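Local coordinates for protein 5-carboxyvanillate decarboxylase (Sphingomonas paucimobilis, PDB 4L6D) that probably removes the 5-carboxyl group of 5-carboxyvanillate to give vanillate, as a manganese-binding, non-oxidative decarboxylase of the amidohydrolase fold, at residues A[291-296]-A[329-334]; A[308-313]-A[321-326]; A[31-36]-A[81-86]. One frame throughout, in Å; residues are numbered along the deposited sequence.

Contact 1 (A[291-296]-A[329-334]); sequences NVMWAI and ARIFRI
Met293 lays its thioether end across the side chains of Ile331 and Phe332, at the C-terminal end of helix 317-331, the last helix of the chain. Its chain runs extended as far as SD and then bends at the last torsion (chi3 -77°), which turns CE toward Ile331, 3.8 Å from CD1. The sulfur meets one corner of the Phe332 ring, SD lying 3.7 Å from CE2. Measured to the ring centroid the sulfur is 4.9 Å away and 68° off the normal, an oblique Met-aromatic contact. One face of the same ring is covered from within its own segment by Ile331 CG2, 3.9 Å above the plane and over its centre, so the isoleucine uses CG2 for the ring and CD1 for the methionine. Toward the surface a water bridges the segments: it donates to Asn291 OD1 (2.9 Å) and accepts from Arg330 NH2 (2.7 Å), lying in the guanidinium plane at its edge. Arg330 NH2 also bonds Glu290 O, and Asn327 ND2 ties the same helix to Val292 O. Strand 292-293 is the eighth of the parallel sheet, and the arrangement is that of a TIM barrel's last strand against the closing helix, the second after that strand.

Contact 2 (A[308-313]-A[321-326]); sequences QFIRTA and AMVAGG
Ile310 places CG1 opposite its backbone N (chi1 -173°) and then swings CD1 round (chi2 62°), while Val323 has CG1 likewise trans to N; together these torsions bring the two methyl ends within touch. The contact joins helices 303-311 and 317-331, which follow the last strand of the amidohydrolase TIM barrel one after the other. Ile310 CD1 reaches Val323 CG1 at 3.8 Å, the side chains passing at a slant. One residue on, the Ala324 methyl lies beside the middle of the isoleucine: CB is 4.2 Å from Ile310 CG1, a looser touch. The small alanine goes with a close backbone approach, the CA atoms of Ile310 and Ala324 being 6.8 Å apart. All three side chains are buried and apolar, and Leu4 and Trp294 add to the surroundings of Ile310. Helix 317-331 is also pinned to the barrel by a backbone bond of Ala324 with Ile5. The helix widens here into a pi-type turn, where Ala321 O accepts from both Gly325 N (3.1 Å) and Gly326 N (2.9 Å). The other helix ends nearby: Thr312 is the first residue to leave helical geometry, and Lys320 NZ takes up Arg311 O. At that end Gln308 O receives two donors from opposite faces of its carbonyl plane, Thr312 N at 3.0 Å and Thr312 OG1 at 2.7 Å, the hydroxyl with a C=O...O angle of 146°.

Contact 3 (A[31-36]-A[81-86]); sequences LDMILV and VQMFDA
A type I beta turn from Val81 to Phe84 carries Met83 toward segment 31-36, with Asp32 and Met83 the nearest backbone pair, CA to CA 8.6 Å. This joins the N-terminal part of a helix to a loop of the TIM barrel: the turn follows strand 71-76, and helix 33-40, earlier in the chain, bears Leu35 of the vanillate pocket. Met83 alone makes the contact from its side. Its chain is extended to SD and bends there (chi3 76°), sending CE toward the other methionine. SD lies 3.9 Å from Asp32 CB and equally 3.9 Å from Val36 CG2, the valine and methionine side chains running past each other in opposite senses. The Asp32 carboxylate is engaged away from the sulfur, OD2 in a salt bridge with Arg176 NE and OD1 in a hydrogen bond with Ala177 N, so only its methylene packs here. His23 of helix 14-23 also touches both methionines. An alanine in place of Met83 would remove the sulfur and terminal methyl, and is likely to leave Asp32 CB, Val36 CG2 and the end of Met33 without their apolar partner from the turn. The two thioethers meet obliquely, with Met83 CE 3.9 Å from Met33 SD.

Overall arrangement
From the N terminus, contact 3 comes first: it closes a loop of 44 residues between 31-36 and 81-86, joining helix 33-40 to the loop that leads from strand 71-76 into helix 86-106. It is complete well before contact 1 opens at strand 292-293. Contact 1 then closes on 329-334, tying the end of helix 317-331 to the last barrel strand, and contact 2 is nested inside its loop, pairing helix 303-311 with an earlier part of that same helix. These two touch, with Trp294 N probably hydrogen-bonded to Val323 O (2.8 Å). Contact 3 lies on the opposite side of the chain's centre from both, about 28 Å from contact 1 between centres.

Contact 1 (A[291-296]-A[329-334])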
loop_
_atom_site.group_PDB
_atom_site.type_symbol
_atom_site.label_atom_id
_atom_site.label_comp_id
_atom_site.label_asym_id
_atom_site.label_seq_id
_atom_site.Cartn_x
_atom_site.Cartn_y
_atom_site.Cartn_z
ATOM N N ASN A 291 18.944 -2.986 -8.458
ATOM C CA ASN A 291 17.949 -3.552 -7.543
ATOM C C ASN A 291 16.590 -3.855 -8.176
ATOM O O ASN A 291 15.626 -4.144 -7.471
ATOM C CB ASN A 291 17.743 -2.624 -6.344
ATOM C CG ASN A 291 18.733 -2.885 -5.218
ATOM O OD1 ASN A 291 19.479 -3.863 -5.240
ATOM N ND2 ASN A 291 18.717 -2.025 -4.208
ATOM N N VAL A 292 16.513 -3.789 -9.502
ATOM C CA VAL A 292 15.261 -4.054 -10.202
ATOM C C VAL A 292 15.429 -5.181 -11.206
ATOM O O VAL A 292 16.304 -5.121 -12.062
ATOM C CB VAL A 292 14.746 -2.798 -10.935
ATOM C CG1 VAL A 292 13.368 -3.066 -11.542
ATOM C CG2 VAL A 292 14.701 -1.605 -9.980
ATOM N N MET A 293 14.558 -6.185 -11.118
ATOM C CA MET A 293 14.584 -7.333 -12.020
ATOM C C MET A 293 13.277 -7.476 -12.768
ATOM O O MET A 293 12.220 -7.119 -12.267
ATOM C CB MET A 293 14.827 -8.613 -11.230
ATOM C CG MET A 293 16.218 -8.686 -10.645
ATOM S SD MET A 293 16.465 -10.123 -9.583
ATOM C CE MET A 293 15.620 -9.622 -8.088
ATOM N N TRP A 294 13.354 -8.033 -13.968
ATOM C CA TRP A 294 12.164 -8.304 -14.756
ATOM C C TRP A 294 11.516 -9.637 -14.367
ATOM O O TRP A 294 12.193 -10.579 -13.939
ATOM C CB TRP A 294 12.553 -8.274 -16.237
ATOM C CG TRP A 294 11.448 -8.608 -17.187
ATOM C CD1 TRP A 294 10.381 -7.826 -17.514
ATOM C CD2 TRP A 294 11.313 -9.818 -17.934
ATOM N NE1 TRP A 294 9.577 -8.484 -18.424
ATOM C CE2 TRP A 294 10.140 -9.706 -18.703
ATOM C CE3 TRP A 294 12.087 -10.988 -18.035
ATOM C CZ2 TRP A 294 9.714 -10.720 -19.558
ATOM C CZ3 TRP A 294 11.661 -11.993 -18.877
ATOM C CH2 TRP A 294 10.485 -11.851 -19.632
ATOM N N ALA A 295 10.194 -9.709 -14.519
ATOM C CA ALA A 295 9.452 -10.953 -14.307
ATOM C C ALA A 295 8.187 -10.938 -15.156
ATOM O O ALA A 295 7.821 -9.893 -15.694
ATOM C CB ALA A 295 9.095 -11.141 -12.830
ATOM N N ILE A 296 7.509 -12.083 -15.253
ATOM C CA ILE A 296 6.265 -12.180 -16.009
ATOM C C ILE A 296 5.071 -12.431 -15.093
ATOM O O ILE A 296 3.991 -11.876 -15.319
ATOM C CB ILE A 296 6.322 -13.299 -17.067
ATOM C CG1 ILE A 296 7.490 -13.075 -18.033
ATOM C CG2 ILE A 296 4.987 -13.396 -17.810
ATOM C CD1 ILE A 296 7.833 -14.317 -18.830
ATOM N N ALA A 329 20.816 -12.803 -12.675
ATOM C CA ALA A 329 21.931 -13.736 -12.745
ATOM C C ALA A 329 22.829 -13.606 -11.514
ATOM O O ALA A 329 23.298 -14.605 -10.970
ATOM C CB ALA A 329 22.723 -13.510 -14.014
ATOM N N ARG A 330 23.040 -12.373 -11.067
ATOM C CA ARG A 330 23.823 -12.115 -9.864
ATOM C C ARG A 330 23.093 -12.586 -8.607
ATOM O O ARG A 330 23.624 -13.386 -7.827
ATOM C CB ARG A 330 24.115 -10.621 -9.743
ATOM C CG ARG A 330 24.923 -10.246 -8.515
ATOM C CD ARG A 330 25.074 -8.732 -8.393
ATOM N NE ARG A 330 23.852 -8.089 -7.909
ATOM C CZ ARG A 330 23.074 -7.289 -8.635
ATOM N NH1 ARG A 330 23.394 -7.011 -9.890
ATOM N NH2 ARG A 330 21.985 -6.760 -8.099
ATOM N N ILE A 331 21.876 -12.090 -8.418
ATOM C CA ILE A 331 21.126 -12.342 -7.188
ATOM C C ILE A 331 20.751 -13.809 -7.021
ATOM O O ILE A 331 20.752 -14.337 -5.903
ATOM C CB ILE A 331 19.879 -11.439 -7.122
ATOM C CG1 ILE A 331 20.317 -9.982 -6.935
ATOM C CG2 ILE A 331 18.903 -11.891 -6.018
ATOM C CD1 ILE A 331 19.208 -8.973 -7.130
ATOM N N PHE A 332 20.449 -14.468 -8.136
ATOM C CA PHE A 332 19.989 -15.858 -8.106
ATOM C C PHE A 332 20.982 -16.877 -8.673
ATOM O O PHE A 332 20.587 -17.973 -9.089
ATOM C CB PHE A 332 18.637 -15.970 -8.805
ATOM C CG PHE A 332 17.524 -15.248 -8.093
ATOM C CD1 PHE A 332 17.111 -15.646 -6.830
ATOM C CD2 PHE A 332 16.895 -14.160 -8.688
ATOM C CE1 PHE A 332 16.079 -14.976 -6.178
ATOM C CE2 PHE A 332 15.865 -13.490 -8.047
ATOM C CZ PHE A 332 15.449 -13.904 -6.788
ATOM N N ARG A 333 22.263 -16.521 -8.704
ATOM C CA ARG A 333 23.321 -17.504 -8.961
ATOM C C ARG A 333 23.142 -18.217 -10.299
ATOM O O ARG A 333 23.265 -19.440 -10.379
ATOM C CB ARG A 333 23.355 -18.559 -7.842
ATOM C CG ARG A 333 23.571 -18.006 -6.443
ATOM C CD ARG A 333 23.671 -19.132 -5.406
ATOM N NE ARG A 333 23.963 -18.609 -4.073
ATOM C CZ ARG A 333 24.268 -19.361 -3.018
ATOM N NH1 ARG A 333 24.328 -20.684 -3.128
ATOM N NH2 ARG A 333 24.520 -18.787 -1.850
ATOM N N ILE A 334 22.850 -17.457 -11.348
ATOM C CA ILE A 334 22.676 -18.030 -12.680
ATOM C C ILE A 334 23.890 -17.693 -13.530
ATOM O O ILE A 334 24.329 -16.545 -13.567
ATOM C CB ILE A 334 21.404 -17.480 -13.370
ATOM C CG1 ILE A 334 20.157 -17.844 -12.557
ATOM C CG2 ILE A 334 21.297 -18.018 -14.784
ATOM C CD1 ILE A 334 18.893 -17.127 -13.030
HETATM O O HOH W 1 21.079 -6.259 -5.650
#

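Contact 2 (A[308-313]-A[321-326])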
loop_
_atom_site.group_PDB
_atom_site.type_symbol
_atom_site.label_atom_id
_atom_site.label_comp_id
_atom_site.label_asym_id
_atom_site.label_seq_id
_atom_site.Cartn_x
_atom_site.Cartn_y
_atom_site.Cartn_z
ATOM N N GLN A 308 7.406 -7.457 -24.102
ATOM C CA GLN A 308 7.416 -6.234 -24.884
ATOM C C GLN A 308 7.569 -5.009 -23.996
ATOM O O GLN A 308 8.187 -4.024 -24.407
ATOM C CB GLN A 308 6.194 -6.191 -25.797
ATOM C CG GLN A 308 6.293 -7.332 -26.807
ATOM C CD GLN A 308 5.042 -7.568 -27.626
ATOM O OE1 GLN A 308 4.159 -6.708 -27.724
ATOM N NE2 GLN A 308 4.975 -8.742 -28.247
ATOM N N PHE A 309 7.060 -5.100 -22.769
ATOM C CA PHE A 309 7.247 -4.042 -21.773
ATOM C C PHE A 309 8.735 -3.754 -21.526
ATOM O O PHE A 309 9.171 -2.597 -21.598
ATOM C CB PHE A 309 6.507 -4.431 -20.484
ATOM C CG PHE A 309 7.084 -3.849 -19.210
ATOM C CD1 PHE A 309 6.984 -2.492 -18.916
ATOM C CD2 PHE A 309 7.697 -4.694 -18.282
ATOM C CE1 PHE A 309 7.501 -1.982 -17.716
ATOM C CE2 PHE A 309 8.214 -4.196 -17.090
ATOM C CZ PHE A 309 8.123 -2.838 -16.810
ATOM N N ILE A 310 9.529 -4.792 -21.283
ATOM C CA ILE A 310 10.949 -4.553 -21.032
ATOM C C ILE A 310 11.744 -4.255 -22.316
ATOM O O ILE A 310 12.628 -3.394 -22.301
ATOM C CB ILE A 310 11.589 -5.670 -20.160
ATOM C CG1 ILE A 310 13.030 -5.316 -19.779
ATOM C CG2 ILE A 310 11.561 -7.002 -20.870
ATOM C CD1 ILE A 310 13.157 -4.059 -18.951
ATOM N N ARG A 311 11.413 -4.915 -23.430
ATOM C CA ARG A 311 12.128 -4.655 -24.684
ATOM C C ARG A 311 11.967 -3.210 -25.151
ATOM O O ARG A 311 12.832 -2.677 -25.854
ATOM C CB ARG A 311 11.683 -5.609 -25.800
ATOM C CG ARG A 311 12.153 -7.054 -25.636
ATOM C CD ARG A 311 11.963 -7.770 -26.974
ATOM N NE ARG A 311 12.001 -9.231 -26.887
ATOM C CZ ARG A 311 13.110 -9.947 -26.764
ATOM N NH1 ARG A 311 14.293 -9.342 -26.706
ATOM N NH2 ARG A 311 13.033 -11.274 -26.700
ATOM N N THR A 312 10.850 -2.587 -24.785
ATOM C CA THR A 312 10.583 -1.220 -25.206
ATOM C C THR A 312 10.800 -0.189 -24.098
ATOM O O THR A 312 10.445 0.978 -24.278
ATOM C CB THR A 312 9.147 -1.048 -25.723
ATOM O OG1 THR A 312 8.223 -1.337 -24.658
ATOM C CG2 THR A 312 8.884 -1.980 -26.904
ATOM N N ALA A 313 11.384 -0.591 -22.971
ATOM C CA ALA A 313 11.538 0.350 -21.856
ATOM C C ALA A 313 12.460 1.516 -22.243
ATOM O O ALA A 313 13.518 1.308 -22.857
ATOM C CB ALA A 313 12.055 -0.354 -20.636
ATOM N N ALA A 321 19.679 -4.297 -19.886
ATOM C CA ALA A 321 20.249 -5.642 -19.738
ATOM C C ALA A 321 20.293 -6.054 -18.265
ATOM O O ALA A 321 20.062 -7.220 -17.936
ATOM C CB ALA A 321 21.632 -5.712 -20.344
ATOM N N MET A 322 20.594 -5.100 -17.383
ATOM C CA MET A 322 20.611 -5.384 -15.946
ATOM C C MET A 322 19.223 -5.804 -15.479
ATOM O O MET A 322 19.062 -6.845 -14.831
ATOM C CB MET A 322 21.090 -4.168 -15.142
ATOM C CG MET A 322 22.515 -3.729 -15.466
ATOM S SD MET A 322 22.913 -2.059 -14.902
ATOM C CE MET A 322 22.896 -2.329 -13.137
ATOM N N VAL A 323 18.215 -5.013 -15.834
ATOM C CA VAL A 323 16.847 -5.306 -15.424
ATOM C C VAL A 323 16.325 -6.606 -16.056
ATOM O O VAL A 323 15.710 -7.432 -15.377
ATOM C CB VAL A 323 15.915 -4.125 -15.737
ATOM C CG1 VAL A 323 14.480 -4.471 -15.368
ATOM C CG2 VAL A 323 16.391 -2.880 -14.988
ATOM N N ALA A 324 16.602 -6.797 -17.346
ATOM C CA ALA A 324 16.077 -7.961 -18.063
ATOM C C ALA A 324 16.638 -9.281 -17.541
ATOM O O ALA A 324 15.961 -10.305 -17.591
ATOM C CB ALA A 324 16.353 -7.834 -19.555
ATOM N N GLY A 325 17.880 -9.280 -17.068
ATOM C CA GLY A 325 18.490 -10.529 -16.645
ATOM C C GLY A 325 19.784 -10.466 -15.864
ATOM O O GLY A 325 20.088 -11.400 -15.125
ATOM N N GLY A 326 20.563 -9.399 -16.024
ATOM C CA GLY A 326 21.855 -9.309 -15.368
ATOM C C GLY A 326 21.763 -9.330 -13.849
ATOM O O GLY A 326 22.531 -10.027 -13.166
#

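Contact 3 (A[31-36]-A[81-86])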
loop_
_atom_site.group_PDB
_atom_site.type_symbol
_atom_site.label_atom_id
_atom_site.label_comp_id
_atom_site.label_asym_id
_atom_site.label_seq_id
_atom_site.Cartn_x
_atom_site.Cartn_y
_atom_site.Cartn_z
ATOM N N LEU A 31 -8.118 -16.859 4.029
ATOM C CA LEU A 31 -8.598 -16.195 2.825
ATOM C C LEU A 31 -8.015 -16.826 1.558
ATOM O O LEU A 31 -8.571 -16.668 0.475
ATOM C CB LEU A 31 -8.317 -14.688 2.877
ATOM C CG LEU A 31 -9.001 -13.807 1.825
ATOM C CD1 LEU A 31 -10.503 -13.793 1.987
ATOM C CD2 LEU A 31 -8.452 -12.398 1.935
ATOM N N ASP A 32 -6.914 -17.567 1.690
ATOM C CA ASP A 32 -6.377 -18.297 0.544
ATOM C C ASP A 32 -7.307 -19.386 0.042
ATOM O O ASP A 32 -7.108 -19.893 -1.055
ATOM C CB ASP A 32 -5.012 -18.902 0.848
ATOM C CG ASP A 32 -3.938 -17.858 0.921
ATOM O OD1 ASP A 32 -3.548 -17.316 -0.143
ATOM O OD2 ASP A 32 -3.503 -17.550 2.041
ATOM N N MET A 33 -8.305 -19.764 0.837
ATOM C CA MET A 33 -9.258 -20.786 0.392
ATOM C C MET A 33 -10.049 -20.370 -0.847
ATOM O O MET A 33 -10.558 -21.231 -1.561
ATOM C CB MET A 33 -10.196 -21.221 1.525
ATOM C CG MET A 33 -9.473 -21.995 2.632
ATOM S SD MET A 33 -8.810 -23.596 2.115
ATOM C CE MET A 33 -10.323 -24.560 2.066
ATOM N N ILE A 34 -10.141 -19.063 -1.112
ATOM C CA ILE A 34 -10.790 -18.602 -2.334
ATOM C C ILE A 34 -9.996 -19.090 -3.552
ATOM O O ILE A 34 -10.541 -19.785 -4.407
ATOM C CB ILE A 34 -10.979 -17.063 -2.350
ATOM C CG1 ILE A 34 -11.935 -16.639 -1.230
ATOM C CG2 ILE A 34 -11.506 -16.607 -3.701
ATOM C CD1 ILE A 34 -12.101 -15.123 -1.068
ATOM N N LEU A 35 -8.713 -18.743 -3.611
ATOM C CA LEU A 35 -7.810 -19.266 -4.639
ATOM C C LEU A 35 -7.810 -20.794 -4.661
ATOM O O LEU A 35 -7.912 -21.416 -5.723
ATOM C CB LEU A 35 -6.380 -18.785 -4.372
ATOM C CG LEU A 35 -5.270 -19.485 -5.155
ATOM C CD1 LEU A 35 -5.322 -19.058 -6.604
ATOM C CD2 LEU A 35 -3.911 -19.193 -4.540
ATOM N N VAL A 36 -7.684 -21.408 -3.484
ATOM C CA VAL A 36 -7.496 -22.854 -3.431
ATOM C C VAL A 36 -8.717 -23.592 -3.992
ATOM O O VAL A 36 -8.576 -24.542 -4.759
ATOM C CB VAL A 36 -7.100 -23.330 -2.018
ATOM C CG1 VAL A 36 -7.145 -24.845 -1.920
ATOM C CG2 VAL A 36 -5.700 -22.814 -1.677
ATOM N N VAL A 81 3.535 -24.632 0.583
ATOM C CA VAL A 81 3.197 -25.689 1.531
ATOM C C VAL A 81 2.744 -25.126 2.868
ATOM O O VAL A 81 2.614 -25.859 3.849
ATOM C CB VAL A 81 4.390 -26.657 1.782
ATOM C CG1 VAL A 81 4.835 -27.312 0.473
ATOM C CG2 VAL A 81 5.555 -25.933 2.459
ATOM N N GLN A 82 2.485 -23.826 2.890
ATOM C CA GLN A 82 2.246 -23.120 4.145
ATOM C C GLN A 82 0.875 -23.321 4.771
ATOM O O GLN A 82 0.690 -23.002 5.943
ATOM C CB GLN A 82 2.534 -21.633 3.968
ATOM C CG GLN A 82 4.009 -21.340 3.761
ATOM C CD GLN A 82 4.211 -20.022 3.063
ATOM O OE1 GLN A 82 4.535 -19.979 1.871
ATOM N NE2 GLN A 82 4.014 -18.930 3.799
ATOM N N MET A 83 -0.084 -23.850 4.014
ATOM C CA MET A 83 -1.412 -24.085 4.587
ATOM C C MET A 83 -1.541 -25.404 5.350
ATOM O O MET A 83 -2.504 -25.600 6.086
ATOM C CB MET A 83 -2.504 -24.022 3.522
ATOM C CG MET A 83 -2.562 -22.694 2.798
ATOM S SD MET A 83 -4.030 -22.529 1.782
ATOM C CE MET A 83 -5.269 -22.205 3.040
ATOM N N PHE A 84 -0.580 -26.306 5.165
ATOM C CA PHE A 84 -0.650 -27.643 5.743
ATOM C C PHE A 84 -0.164 -27.670 7.192
ATOM O O PHE A 84 0.468 -26.726 7.666
ATOM C CB PHE A 84 0.190 -28.619 4.904
ATOM C CG PHE A 84 -0.136 -28.597 3.433
ATOM C CD1 PHE A 84 -1.437 -28.750 2.995
ATOM C CD2 PHE A 84 0.863 -28.415 2.488
ATOM C CE1 PHE A 84 -1.737 -28.725 1.643
ATOM C CE2 PHE A 84 0.565 -28.390 1.133
ATOM C CZ PHE A 84 -0.739 -28.546 0.712
ATOM N N ASP A 85 -0.438 -28.760 7.899
ATOM C CA ASP A 85 0.167 -28.924 9.216
ATOM C C ASP A 85 1.684 -29.049 9.066
ATOM O O ASP A 85 2.192 -29.226 7.953
ATOM C CB ASP A 85 -0.417 -30.123 9.964
ATOM C CG ASP A 85 -0.230 -31.430 9.221
ATOM O OD1 ASP A 85 0.927 -31.829 8.985
ATOM O OD2 ASP A 85 -1.246 -32.079 8.894
ATOM N N ALA A 86 2.403 -28.946 10.177
ATOM C CA ALA A 86 3.866 -28.895 10.125
ATOM C C ALA A 86 4.513 -30.110 9.448
ATOM O O ALA A 86 5.370 -29.943 8.581
ATOM C CB ALA A 86 4.438 -28.695 11.522
#